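Side-chain contacts in actin binding protein family protein (Entamoeba histolytica HM-1:IMSS, PDB 6K2F), which probably binds actin monomers and restrains actin polymerization by sequestering them, this chain being the N-terminal ADF-homology domain of a twinfilin: residues T27-E31 against T32-K36; D46-L49 against D50-L53; D88-V92 against R93-L97; S99-K102 against A103-R106; Y131-F134 against L135-E138. One frame throughout, in Å; residues are numbered along the deposited sequence.

Interaction 1 of 5, residues T27-E31 against T32-K36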
loop_
_atom_site.group_PDB
_atom_site.type_symbol
_atom_site.label_atom_id
_atom_site.label_comp_id
_atom_site.label_asym_id
_atom_site.label_seq_id
_atom_site.Cartn_x
_atom_site.Cartn_y
_atom_site.Cartn_z
ATOM N N THR A 27 -1.238 14.636 13.848
ATOM C CA THR A 27 -1.282 15.154 15.230
ATOM C C THR A 27 -1.747 16.601 15.194
ATOM O O THR A 27 -1.640 17.270 14.151
ATOM C CB THR A 27 0.058 15.053 15.972
ATOM O OG1 THR A 27 1.045 15.813 15.276
ATOM C CG2 THR A 27 0.533 13.624 16.095
ATOM N N ILE A 28 -2.206 17.080 16.340
ATOM C CA ILE A 28 -2.613 18.497 16.491
ATOM C C ILE A 28 -1.351 19.305 16.809
ATOM O O ILE A 28 -0.699 19.068 17.848
ATOM C CB ILE A 28 -3.718 18.613 17.553
ATOM C CG1 ILE A 28 -4.912 17.738 17.169
ATOM C CG2 ILE A 28 -4.095 20.070 17.759
ATOM C CD1 ILE A 28 -6.026 17.668 18.203
ATOM N N VAL A 29 -1.042 20.255 15.930
ATOM C CA VAL A 29 0.163 21.112 15.974
ATOM C C VAL A 29 -0.331 22.527 15.710
ATOM O O VAL A 29 -1.021 22.739 14.698
ATOM C CB VAL A 29 1.230 20.700 14.946
ATOM C CG1 VAL A 29 2.406 21.670 14.960
ATOM C CG2 VAL A 29 1.727 19.293 15.186
ATOM N N ASP A 30 0.025 23.473 16.568
ATOM C CA ASP A 30 -0.378 24.882 16.368
ATOM C C ASP A 30 -1.913 24.886 16.377
ATOM O O ASP A 30 -2.454 24.454 17.390
ATOM C CB ASP A 30 0.378 25.423 15.153
ATOM C CG ASP A 30 1.892 25.480 15.378
ATOM O OD1 ASP A 30 2.324 25.376 16.569
ATOM O OD2 ASP A 30 2.632 25.660 14.373
ATOM N N GLU A 31 -2.587 25.315 15.306
ATOM C CA GLU A 31 -4.077 25.418 15.314
ATOM C C GLU A 31 -4.684 24.328 14.424
ATOM O O GLU A 31 -5.907 24.386 14.162
ATOM C CB GLU A 31 -4.547 26.817 14.894
ATOM C CG GLU A 31 -3.636 27.544 13.914
ATOM C CD GLU A 31 -4.060 28.976 13.644
ATOM O OE1 GLU A 31 -4.455 29.669 14.605
ATOM O OE2 GLU A 31 -4.002 29.384 12.472
ATOM N N THR A 32 -3.876 23.371 13.957
ATOM C CA THR A 32 -4.334 22.493 12.858
ATOM C C THR A 32 -3.996 21.041 13.164
ATOM O O THR A 32 -3.165 20.735 14.020
ATOM C CB THR A 32 -3.815 22.939 11.484
ATOM O OG1 THR A 32 -2.398 23.104 11.569
ATOM C CG2 THR A 32 -4.464 24.223 11.010
ATOM N N ILE A 33 -4.684 20.148 12.469
ATOM C CA ILE A 33 -4.256 18.740 12.368
ATOM C C ILE A 33 -3.271 18.612 11.212
ATOM O O ILE A 33 -3.660 18.882 10.072
ATOM C CB ILE A 33 -5.452 17.792 12.231
ATOM C CG1 ILE A 33 -6.614 18.180 13.144
ATOM C CG2 ILE A 33 -4.982 16.391 12.529
ATOM C CD1 ILE A 33 -7.803 17.267 12.966
ATOM N N ASN A 34 -2.049 18.188 11.515
ATOM C CA ASN A 34 -0.920 18.150 10.564
ATOM C C ASN A 34 -0.507 16.703 10.312
ATOM O O ASN A 34 -0.595 15.877 11.226
ATOM C CB ASN A 34 0.272 18.948 11.089
ATOM C CG ASN A 34 0.021 20.440 11.115
ATOM O OD1 ASN A 34 -1.078 20.894 10.809
ATOM N ND2 ASN A 34 1.037 21.220 11.436
ATOM N N ILE A 35 0.018 16.445 9.121
ATOM C CA ILE A 35 0.659 15.156 8.767
ATOM C C ILE A 35 1.860 14.961 9.693
ATOM O O ILE A 35 2.713 15.898 9.786
ATOM C CB ILE A 35 1.128 15.134 7.308
ATOM C CG1 ILE A 35 -0.023 15.335 6.321
ATOM C CG2 ILE A 35 1.893 13.853 7.028
ATOM C CD1 ILE A 35 0.442 15.838 4.984
ATOM N N LYS A 36 1.901 13.817 10.362
ATOM C CA LYS A 36 3.071 13.374 11.156
ATOM C C LYS A 36 3.896 12.391 10.341
ATOM O O LYS A 36 5.137 12.460 10.389
ATOM C CB LYS A 36 2.614 12.735 12.463
ATOM C CG LYS A 36 3.746 12.324 13.391
ATOM C CD LYS A 36 4.339 13.465 14.177
ATOM C CE LYS A 36 5.425 13.013 15.133
ATOM N NZ LYS A 36 4.928 12.041 16.137
HETATM O O HOH W 1 2.074 16.211 12.950
#
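Thr-27 and Asn-34 form an antiparallel hydrogen-bonded pair: Thr-27 N donates to Asn-34 O (3.0 Å), and Asn-34 N answers to Thr-27 O at 2.8 Å. The Thr-27 hydroxyl stands between its own backbone N and carbonyl carbon (chi1 60°), which turns OG1 to a water 2.6 Å away. That water also donates to Asn-34 O at 3.2 Å, so one backbone N-H and one water grip the same carbonyl oxygen. Ile-28 faces Ile-33 in a non-hydrogen-bonded pair; their CG1 atoms meet loosely at 4.4 Å, while Ile-28 CA makes a C-H...O contact of 3.4 Å to Thr-32 O. Both isoleucines lie on the face covered by helix 92-101, where Thr-101 touches each of them. Val-29 belongs to the second hydrogen-bonded pair: its N donates to Thr-32 O (2.9 Å), and Thr-32 N reaches Val-29 O at 3.0 Å. On the face that carries Thr-27, Val-29, Thr-32 and Asn-34, the Val-29 side chain crosses that of Asn-34 at about a right angle. Asp-30 and Glu-31 fill the two corner positions, both exposed. Together these residues make a tight beta hairpin closed by a type II' turn, joining strands 23-29 and 32-39 of the central sheet of the ADF-homology fold.

Interaction 2 of 5, residues D46-L49 against D50-L53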
loop_
_atom_site.group_PDB
_atom_site.type_symbol
_atom_site.label_atom_id
_atom_site.label_comp_id
_atom_site.label_asym_id
_atom_site.label_seq_id
_atom_site.Cartn_x
_atom_site.Cartn_y
_atom_site.Cartn_z
ATOM N N ASP A 46 -4.779 -6.656 5.915
ATOM C CA ASP A 46 -4.643 -7.354 7.219
ATOM C C ASP A 46 -3.223 -7.167 7.765
ATOM O O ASP A 46 -3.081 -6.765 8.936
ATOM C CB ASP A 46 -4.978 -8.835 7.075
ATOM C CG ASP A 46 -6.453 -9.111 6.823
ATOM O OD1 ASP A 46 -7.307 -8.324 7.278
ATOM O OD2 ASP A 46 -6.742 -10.111 6.160
ATOM N N ALA A 47 -2.205 -7.441 6.944
ATOM C CA ALA A 47 -0.783 -7.274 7.313
ATOM C C ALA A 47 -0.533 -5.810 7.676
ATOM O O ALA A 47 0.142 -5.525 8.678
ATOM C CB ALA A 47 0.102 -7.690 6.168
ATOM N N ASP A 48 -1.089 -4.890 6.894
ATOM C CA ASP A 48 -0.767 -3.459 7.067
ATOM C C ASP A 48 -1.317 -2.943 8.404
ATOM O O ASP A 48 -0.768 -1.953 8.931
ATOM C CB ASP A 48 -1.264 -2.608 5.898
ATOM C CG ASP A 48 -0.490 -2.768 4.594
ATOM O OD1 ASP A 48 0.471 -3.606 4.514
ATOM O OD2 ASP A 48 -0.871 -2.048 3.638
ATOM N N LEU A 49 -2.360 -3.568 8.958
ATOM C CA LEU A 49 -2.909 -3.088 10.249
ATOM C C LEU A 49 -1.794 -3.078 11.297
ATOM O O LEU A 49 -1.782 -2.174 12.149
ATOM C CB LEU A 49 -4.091 -3.957 10.689
ATOM C CG LEU A 49 -5.408 -3.646 9.978
ATOM C CD1 LEU A 49 -6.427 -4.745 10.227
ATOM C CD2 LEU A 49 -5.939 -2.292 10.422
ATOM N N ASP A 50 -0.883 -4.051 11.244
ATOM C CA ASP A 50 0.173 -4.162 12.275
ATOM C C ASP A 50 1.207 -3.038 12.102
ATOM O O ASP A 50 1.925 -2.736 13.097
ATOM C CB ASP A 50 0.795 -5.551 12.254
ATOM C CG ASP A 50 -0.098 -6.602 12.889
ATOM O OD1 ASP A 50 -0.964 -6.224 13.701
ATOM O OD2 ASP A 50 0.095 -7.802 12.587
ATOM N N LEU A 51 1.318 -2.429 10.919
ATOM C CA LEU A 51 2.313 -1.332 10.707
ATOM C C LEU A 51 1.995 -0.135 11.602
ATOM O O LEU A 51 2.924 0.608 11.949
ATOM C CB LEU A 51 2.315 -0.907 9.237
ATOM C CG LEU A 51 2.787 -1.978 8.262
ATOM C CD1 LEU A 51 2.627 -1.488 6.831
ATOM C CD2 LEU A 51 4.233 -2.375 8.547
ATOM N N VAL A 52 0.737 0.053 11.983
ATOM C CA VAL A 52 0.325 1.186 12.851
ATOM C C VAL A 52 1.158 1.170 14.133
ATOM O O VAL A 52 1.517 2.264 14.637
ATOM C CB VAL A 52 -1.173 1.109 13.166
ATOM C CG1 VAL A 52 -1.547 2.033 14.328
ATOM C CG2 VAL A 52 -1.973 1.417 11.918
ATOM N N LEU A 53 1.442 -0.016 14.662
ATOM C CA LEU A 53 2.115 -0.155 15.979
ATOM C C LEU A 53 3.512 0.476 15.949
ATOM O O LEU A 53 4.029 0.811 17.050
ATOM C CB LEU A 53 2.167 -1.640 16.331
ATOM C CG LEU A 53 0.822 -2.348 16.427
ATOM C CD1 LEU A 53 1.014 -3.825 16.742
ATOM C CD2 LEU A 53 -0.046 -1.694 17.473
#
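In Asp-48 and Leu-51 both CG atoms stand anti to their carbonyl carbons (chi1 -72° and -65°), which sends the two side chains the same way, side by side. The setting is the region where helix 45-49 passes into helically wound residues 50-53, in a part of the ADF-homology fold that packs between the central sheet and helix 127-137. Leu-51 CD1 lies alongside the Asp-48 carboxylate, 3.8 Å from OD1, and also meets Asp-48 CA at 3.9 Å. The carboxylate itself is buried and fixed by other partners: OD2 forms a salt bridge with Arg-22, and OD1 is hydrogen-bonded to Thr-42. Backbone bonds here link residues three apart, as in 3-10 turns. Asp-50 N donates to Ala-47 O (3.1 Å), and Leu-51 N donates to Asp-48 O at 2.9 Å. Asp-50 rests its CB on Ala-47 O (3.6 Å), while its OD1 accepts a bond from Lys-128 N in the first turn of helix 127-137, tying the two helical pieces together. Leu-49 and Val-52 are buried on the side facing the sheet: both touch Phe-66, and Val-52 also meets Ile-64 and Phe-23. A weak bond of 3.4 Å runs from Val-52 N to Leu-49 O, and the same carbonyl oxygen is approached by Val-52 CB at 3.5 Å.

Interaction 3 of 5, residues D88-V92 against R93-L97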
loop_
_atom_site.group_PDB
_atom_site.type_symbol
_atom_site.label_atom_id
_atom_site.label_comp_id
_atom_site.label_asym_id
_atom_site.label_seq_id
_atom_site.Cartn_x
_atom_site.Cartn_y
_atom_site.Cartn_z
ATOM N N ASP A 88 -4.874 7.143 28.269
ATOM C CA ASP A 88 -5.541 7.651 29.492
ATOM C C ASP A 88 -4.594 8.576 30.258
ATOM O O ASP A 88 -5.104 9.458 30.971
ATOM C CB ASP A 88 -5.985 6.507 30.396
ATOM C CG ASP A 88 -7.180 5.726 29.907
ATOM O OD1 ASP A 88 -7.976 6.291 29.124
ATOM O OD2 ASP A 88 -7.324 4.570 30.357
ATOM N N ARG A 89 -3.271 8.383 30.161
ATOM C CA ARG A 89 -2.340 9.175 31.011
ATOM C C ARG A 89 -2.037 10.517 30.337
ATOM O O ARG A 89 -1.420 11.382 31.038
ATOM C CB ARG A 89 -1.040 8.428 31.321
ATOM C CG ARG A 89 -0.049 8.332 30.172
ATOM C CD ARG A 89 1.153 7.534 30.648
ATOM N NE ARG A 89 2.235 7.530 29.689
ATOM C CZ ARG A 89 3.193 8.455 29.622
ATOM N NH1 ARG A 89 3.165 9.499 30.433
ATOM N NH2 ARG A 89 4.139 8.348 28.707
ATOM N N ALA A 90 -2.465 10.741 29.096
ATOM C CA ALA A 90 -2.327 12.065 28.456
ATOM C C ALA A 90 -3.080 13.063 29.351
ATOM O O ALA A 90 -4.085 12.702 30.031
ATOM C CB ALA A 90 -2.820 12.053 27.036
ATOM N N LYS A 91 -2.579 14.288 29.434
ATOM C CA LYS A 91 -3.200 15.306 30.306
ATOM C C LYS A 91 -4.643 15.545 29.841
ATOM O O LYS A 91 -4.936 15.415 28.621
ATOM C CB LYS A 91 -2.358 16.584 30.329
ATOM C CG LYS A 91 -0.996 16.438 31.000
ATOM C CD LYS A 91 -1.010 15.647 32.301
ATOM C CE LYS A 91 0.315 15.657 33.036
ATOM N NZ LYS A 91 1.289 14.716 32.433
ATOM N N VAL A 92 -5.516 15.918 30.778
ATOM C CA VAL A 92 -6.970 16.069 30.480
ATOM C C VAL A 92 -7.164 17.053 29.314
ATOM O O VAL A 92 -7.950 16.734 28.421
ATOM C CB VAL A 92 -7.775 16.459 31.731
ATOM C CG1 VAL A 92 -9.192 16.865 31.372
ATOM C CG2 VAL A 92 -7.790 15.325 32.748
ATOM N N ARG A 93 -6.433 18.173 29.266
ATOM C CA ARG A 93 -6.581 19.163 28.148
ATOM C C ARG A 93 -6.335 18.462 26.798
ATOM O O ARG A 93 -7.126 18.677 25.854
ATOM C CB ARG A 93 -5.665 20.373 28.414
ATOM C CG ARG A 93 -5.605 21.438 27.317
ATOM C CD ARG A 93 -4.476 21.151 26.324
ATOM N NE ARG A 93 -4.296 22.107 25.224
ATOM C CZ ARG A 93 -3.490 21.910 24.171
ATOM N NH1 ARG A 93 -2.766 20.806 24.066
ATOM N NH2 ARG A 93 -3.397 22.825 23.226
ATOM N N MET A 94 -5.284 17.650 26.692
ATOM C CA MET A 94 -4.896 16.979 25.434
ATOM C C MET A 94 -5.922 15.887 25.104
ATOM O O MET A 94 -6.287 15.754 23.940
ATOM C CB MET A 94 -3.494 16.375 25.531
ATOM C CG MET A 94 -2.406 17.428 25.548
ATOM S SD MET A 94 -2.214 18.149 23.896
ATOM C CE MET A 94 -1.400 16.786 23.065
ATOM N N LYS A 95 -6.378 15.120 26.090
ATOM C CA LYS A 95 -7.362 14.050 25.815
ATOM C C LYS A 95 -8.663 14.677 25.331
ATOM O O LYS A 95 -9.246 14.145 24.362
ATOM C CB LYS A 95 -7.646 13.213 27.055
ATOM C CG LYS A 95 -6.490 12.359 27.508
ATOM C CD LYS A 95 -6.918 11.285 28.481
ATOM C CE LYS A 95 -7.379 11.819 29.803
ATOM N NZ LYS A 95 -7.762 10.701 30.702
ATOM N N MET A 96 -9.078 15.788 25.938
ATOM C CA MET A 96 -10.351 16.454 25.562
ATOM C C MET A 96 -10.195 17.018 24.146
ATOM O O MET A 96 -11.113 16.837 23.329
ATOM C CB MET A 96 -10.730 17.588 26.519
ATOM C CG MET A 96 -11.146 17.134 27.916
ATOM S SD MET A 96 -12.432 15.837 27.976
ATOM C CE MET A 96 -11.416 14.373 28.161
ATOM N N LEU A 97 -9.063 17.660 23.859
ATOM C CA LEU A 97 -8.813 18.239 22.518
ATOM C C LEU A 97 -8.818 17.124 21.473
ATOM O O LEU A 97 -9.481 17.280 20.445
ATOM C CB LEU A 97 -7.466 18.957 22.501
ATOM C CG LEU A 97 -7.230 19.826 21.270
ATOM C CD1 LEU A 97 -8.233 20.968 21.202
ATOM C CD2 LEU A 97 -5.813 20.370 21.273
#
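The Arg-93 guanidinium carries Leu-97 CD2 3.9 Å above one face, offset toward the rim, with Met-94 CG at its edge in the plane, while the contact with the preceding loop falls to Lys-95, packed on Ala-90 and bonded to Asp-88. The Lys-95 chain bends at chi3 (-68°) and runs back over the loop, its CG against Ala-90 CB at 3.7 Å and its CE 3.4 Å from Ala-90 O. Lys-95 NZ then donates to Asp-88 O at 2.9 Å, tilted 19° from the carbonyl plane. Lys-91 occupies the N-cap of helix 92-101, the first part of the long helix that in ADF/cofilin proteins contributes to the actin-binding face, and Lys-95 thus straps the loop 88-91 to the start of that helix. Lys-91 O accepts from Lys-95 N (2.9 Å). One residue on, Met-96 N donates to Val-92 O at 2.9 Å. The same oxygen lies 3.3 Å from Met-96 CG, and Val-92 CG1 packs beside that carbon, both side chains pointing the same way on the exposed surface.

Interaction 4 of 5, residues S99-K102 against A103-R106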
loop_
_atom_site.group_PDB
_atom_site.type_symbol
_atom_site.label_atom_id
_atom_site.label_comp_id
_atom_site.label_asym_id
_atom_site.label_seq_id
_atom_site.Cartn_x
_atom_site.Cartn_y
_atom_site.Cartn_z
ATOM N N SER A 99 -10.138 14.051 21.666
ATOM C CA SER A 99 -11.459 13.379 21.633
ATOM C C SER A 99 -12.464 14.256 20.875
ATOM O O SER A 99 -13.155 13.729 19.974
ATOM C CB SER A 99 -11.911 13.049 23.037
ATOM O OG SER A 99 -13.240 12.550 23.034
ATOM N N SER A 100 -12.545 15.548 21.195
ATOM C CA SER A 100 -13.539 16.478 20.581
ATOM C C SER A 100 -13.205 16.719 19.096
ATOM O O SER A 100 -14.138 16.964 18.305
ATOM C CB SER A 100 -13.632 17.775 21.330
ATOM O OG SER A 100 -12.415 18.493 21.241
ATOM N N THR A 101 -11.930 16.644 18.717
ATOM C CA THR A 101 -11.462 16.964 17.334
ATOM C C THR A 101 -11.662 15.752 16.407
ATOM O O THR A 101 -11.656 15.956 15.169
ATOM C CB THR A 101 -10.021 17.485 17.382
ATOM O OG1 THR A 101 -10.004 18.666 18.185
ATOM C CG2 THR A 101 -9.438 17.750 16.016
ATOM N N LYS A 102 -11.911 14.549 16.938
ATOM C CA LYS A 102 -12.212 13.344 16.106
ATOM C C LYS A 102 -13.289 13.670 15.070
ATOM O O LYS A 102 -13.184 13.191 13.929
ATOM C CB LYS A 102 -12.746 12.173 16.939
ATOM C CG LYS A 102 -11.717 11.327 17.664
ATOM C CD LYS A 102 -12.312 10.016 18.165
ATOM C CE LYS A 102 -13.307 10.202 19.294
ATOM N NZ LYS A 102 -13.779 8.900 19.831
ATOM N N ALA A 103 -14.328 14.407 15.457
ATOM C CA ALA A 103 -15.521 14.646 14.609
ATOM C C ALA A 103 -15.130 15.495 13.397
ATOM O O ALA A 103 -15.863 15.468 12.392
ATOM C CB ALA A 103 -16.625 15.301 15.402
ATOM N N ARG A 104 -14.009 16.218 13.478
ATOM C CA ARG A 104 -13.606 17.140 12.389
ATOM C C ARG A 104 -13.276 16.314 11.137
ATOM O O ARG A 104 -13.439 16.853 10.045
ATOM C CB ARG A 104 -12.429 18.027 12.812
ATOM C CG ARG A 104 -12.439 19.386 12.129
ATOM C CD ARG A 104 -13.493 20.318 12.707
ATOM N NE ARG A 104 -13.230 20.567 14.119
ATOM C CZ ARG A 104 -13.962 20.128 15.140
ATOM N NH1 ARG A 104 -15.054 19.412 14.930
ATOM N NH2 ARG A 104 -13.604 20.411 16.382
ATOM N N PHE A 105 -12.849 15.050 11.249
ATOM C CA PHE A 105 -12.459 14.250 10.057
ATOM C C PHE A 105 -13.689 14.028 9.172
ATOM O O PHE A 105 -13.609 14.322 7.970
ATOM C CB PHE A 105 -11.758 12.950 10.454
ATOM C CG PHE A 105 -10.377 13.191 11.017
ATOM C CD1 PHE A 105 -9.295 13.390 10.181
ATOM C CD2 PHE A 105 -10.165 13.248 12.386
ATOM C CE1 PHE A 105 -8.031 13.645 10.688
ATOM C CE2 PHE A 105 -8.896 13.497 12.891
ATOM C CZ PHE A 105 -7.834 13.691 12.050
ATOM N N ARG A 106 -14.795 13.536 9.727
ATOM C CA ARG A 106 -15.988 13.207 8.903
ATOM C C ARG A 106 -16.563 14.510 8.348
ATOM O O ARG A 106 -16.992 14.526 7.195
ATOM C CB ARG A 106 -17.008 12.386 9.699
ATOM C CG ARG A 106 -17.988 13.194 10.538
ATOM C CD ARG A 106 -19.009 12.279 11.192
ATOM N NE ARG A 106 -18.429 11.655 12.374
ATOM C CZ ARG A 106 -18.346 12.230 13.570
ATOM N NH1 ARG A 106 -18.815 13.455 13.758
ATOM N NH2 ARG A 106 -17.784 11.580 14.576
HETATM O O HOH W 2 -15.549 14.039 18.328
HETATM O O HOH W 3 -11.120 21.127 17.942
HETATM O O HOH W 4 -14.756 11.999 12.208
#
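Ala-103 turns its backbone N to a water rather than to a carbonyl: the bond is weak, but the same water donates to Ser-99 O at 2.9 Å and weakly to Ser-100 O, bridging the interrupted ladder of helical bonds. Arg-104 N does find a carbonyl, Thr-101 O at 2.9 Å. The Arg-104 chain bends at chi2 (75°) and chi3 (61°), which folds the guanidinium back until one face lies over Thr-101 CA. There NH2 donates to a second water (3.0 Å), and that water donates to Thr-101 OG1 at 2.7 Å; OG1 is also bonded to Leu-97 O, and Arg-104 NE reaches Ile-2 O. Phe-105 N donates to Lys-102 O (3.3 Å). The ring brings an edge to the same oxygen, CD2 lying 3.4 Å from Lys-102 O near the ring plane, and it also packs edge-to-face with Tyr-63 of the central sheet. Arg-106 N donates to a third water at 2.9 Å, which in turn donates to Lys-102 O at 2.6 Å and lies over one face of the Arg-106 guanidinium, itself in a salt bridge with Glu-117. Waters thus serve the N-H groups of Ala-103 and Arg-106, while Arg-104 and Phe-105 keep direct bonds to the residue three back, a break between helices 92-101 and 103-109 consistent with the kinked long helix characteristic of ADF/cofilin domains.

Interaction 5 of 5, residues Y131-F134 against L135-E138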
loop_
_atom_site.group_PDB
_atom_site.type_symbol
_atom_site.label_atom_id
_atom_site.label_comp_id
_atom_site.label_asym_id
_atom_site.label_seq_id
_atom_site.Cartn_x
_atom_site.Cartn_y
_atom_site.Cartn_z
ATOM N N TYR A 131 -8.072 -4.665 15.789
ATOM C CA TYR A 131 -9.163 -4.430 14.811
ATOM C C TYR A 131 -10.202 -5.546 14.921
ATOM O O TYR A 131 -11.422 -5.277 14.920
ATOM C CB TYR A 131 -8.587 -4.356 13.397
ATOM C CG TYR A 131 -9.606 -3.998 12.351
ATOM C CD1 TYR A 131 -10.338 -2.830 12.463
ATOM C CD2 TYR A 131 -9.879 -4.850 11.300
ATOM C CE1 TYR A 131 -11.305 -2.503 11.526
ATOM C CE2 TYR A 131 -10.837 -4.533 10.350
ATOM C CZ TYR A 131 -11.553 -3.360 10.469
ATOM O OH TYR A 131 -12.481 -3.031 9.527
ATOM N N GLU A 132 -9.738 -6.794 14.974
ATOM C CA GLU A 132 -10.656 -7.962 15.084
ATOM C C GLU A 132 -11.452 -7.842 16.391
ATOM O O GLU A 132 -12.652 -8.098 16.376
ATOM C CB GLU A 132 -9.854 -9.251 14.959
ATOM C CG GLU A 132 -9.262 -9.453 13.565
ATOM C CD GLU A 132 -10.258 -9.633 12.421
ATOM O OE1 GLU A 132 -11.445 -9.923 12.699
ATOM O OE2 GLU A 132 -9.844 -9.487 11.241
ATOM N N ALA A 133 -10.819 -7.395 17.475
ATOM C CA ALA A 133 -11.494 -7.227 18.783
ATOM C C ALA A 133 -12.560 -6.137 18.674
ATOM O O ALA A 133 -13.655 -6.324 19.223
ATOM C CB ALA A 133 -10.487 -6.905 19.860
ATOM N N PHE A 134 -12.243 -5.040 17.994
ATOM C CA PHE A 134 -13.210 -3.935 17.754
ATOM C C PHE A 134 -14.420 -4.488 16.998
ATOM O O PHE A 134 -15.574 -4.207 17.397
ATOM C CB PHE A 134 -12.582 -2.783 16.971
ATOM C CG PHE A 134 -13.605 -1.798 16.454
ATOM C CD1 PHE A 134 -14.137 -0.816 17.279
ATOM C CD2 PHE A 134 -14.084 -1.886 15.164
ATOM C CE1 PHE A 134 -15.084 0.074 16.802
ATOM C CE2 PHE A 134 -15.048 -1.007 14.685
ATOM C CZ PHE A 134 -15.541 -0.021 15.505
ATOM N N LEU A 135 -14.182 -5.269 15.939
ATOM C CA LEU A 135 -15.284 -5.759 15.070
ATOM C C LEU A 135 -16.213 -6.662 15.875
ATOM O O LEU A 135 -17.431 -6.633 15.639
ATOM C CB LEU A 135 -14.707 -6.492 13.855
ATOM C CG LEU A 135 -14.051 -5.607 12.804
ATOM C CD1 LEU A 135 -13.527 -6.462 11.670
ATOM C CD2 LEU A 135 -15.019 -4.555 12.285
ATOM N N ARG A 136 -15.664 -7.441 16.802
ATOM C CA ARG A 136 -16.466 -8.433 17.564
ATOM C C ARG A 136 -17.500 -7.699 18.442
ATOM O O ARG A 136 -18.512 -8.334 18.761
ATOM C CB ARG A 136 -15.495 -9.397 18.265
ATOM C CG ARG A 136 -14.915 -10.428 17.307
ATOM C CD ARG A 136 -13.771 -11.290 17.809
ATOM N NE ARG A 136 -13.566 -11.142 19.243
ATOM C CZ ARG A 136 -12.406 -10.870 19.845
ATOM N NH1 ARG A 136 -11.287 -10.739 19.146
ATOM N NH2 ARG A 136 -12.371 -10.738 21.162
ATOM N N HIS A 137 -17.319 -6.402 18.745
ATOM C CA HIS A 137 -18.163 -5.628 19.695
ATOM C C HIS A 137 -18.764 -4.358 19.071
ATOM O O HIS A 137 -19.403 -3.579 19.826
ATOM C CB HIS A 137 -17.339 -5.271 20.936
ATOM C CG HIS A 137 -16.781 -6.467 21.627
ATOM N ND1 HIS A 137 -15.453 -6.825 21.508
ATOM C CD2 HIS A 137 -17.361 -7.395 22.427
ATOM C CE1 HIS A 137 -15.229 -7.915 22.215
ATOM N NE2 HIS A 137 -16.385 -8.285 22.791
ATOM N N GLU A 138 -18.612 -4.129 17.762
ATOM C CA GLU A 138 -19.151 -2.892 17.130
ATOM C C GLU A 138 -20.683 -3.007 17.020
ATOM O O GLU A 138 -21.275 -3.927 16.434
ATOM C CB GLU A 138 -18.445 -2.640 15.802
ATOM C CG GLU A 138 -18.850 -3.614 14.720
ATOM C CD GLU A 138 -20.125 -3.240 13.988
ATOM O OE1 GLU A 138 -20.559 -2.076 14.103
ATOM O OE2 GLU A 138 -20.689 -4.118 13.310
#
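Leu-135 and, after it, Phe-134 carry most of this contact. Leu-135 sets CG anti to its carbonyl carbon (chi1 -72°), which lays the branch over one face of the Tyr-131 ring in a CH-pi contact: CG is 4.2 Å from the ring centroid and only 15° off the normal. CD1 touches Tyr-131 CE2 at 3.6 Å, while CD2 turns to Phe-134 CD2 (4.0 Å), so the leucine fork spans two aromatic rings. In the backbone, Leu-135 N donates to Tyr-131 O at 2.9 Å. Phe-134 receives Glu-138 CB over one face, 4.2 Å from the ring centroid and 26° off the normal, and its ring also meets Tyr-116 edge-to-face. Phe-134 O accepts from His-137 N at 3.1 Å. Ala-133 serves the polar flank: His-137 ND1 donates to Ala-133 O (3.0 Å), which places a proton on ND1 and favours this rotation of the imidazole. Arg-136 N donates to Glu-132 O and only weakly also to Ala-133 O. The Arg-136 guanidinium folds back to put one face over Ala-133 CA, 3.5 Å from its plane. The result is an amphipathic end to the C-terminal helix 127-137 of the ADF-homology fold: Tyr-131, Phe-134 and Leu-135 pack on strand 114-120, and arginine and histidine line the exposed side.

How the interactions relate
Interactions 1, 3 and 5 are surface contacts, whereas 2 and 4 are partly buried. Interactions 1 and 4 meet where Ile-33 CD1 packs on Thr-101 CG2 (3.5 Å) and Phe-105 CZ; interaction 1 also touches interaction 3 through Ile-28 and Leu-97. Interactions 3 and 4 share helix 92-101, the first at its start, the second at its end. Interaction 2 lies across the chain's centre from interactions 1 and 4 and touches interaction 5, Leu-49 CD1 to Tyr-131 CD2 at 3.6 Å. The chemistry follows position: sheet pairing at the hairpin, a lysine strap at a helix start, water bridges at a helix break, a buried aspartate in interaction 2, and aromatic faces in the C-terminal helix.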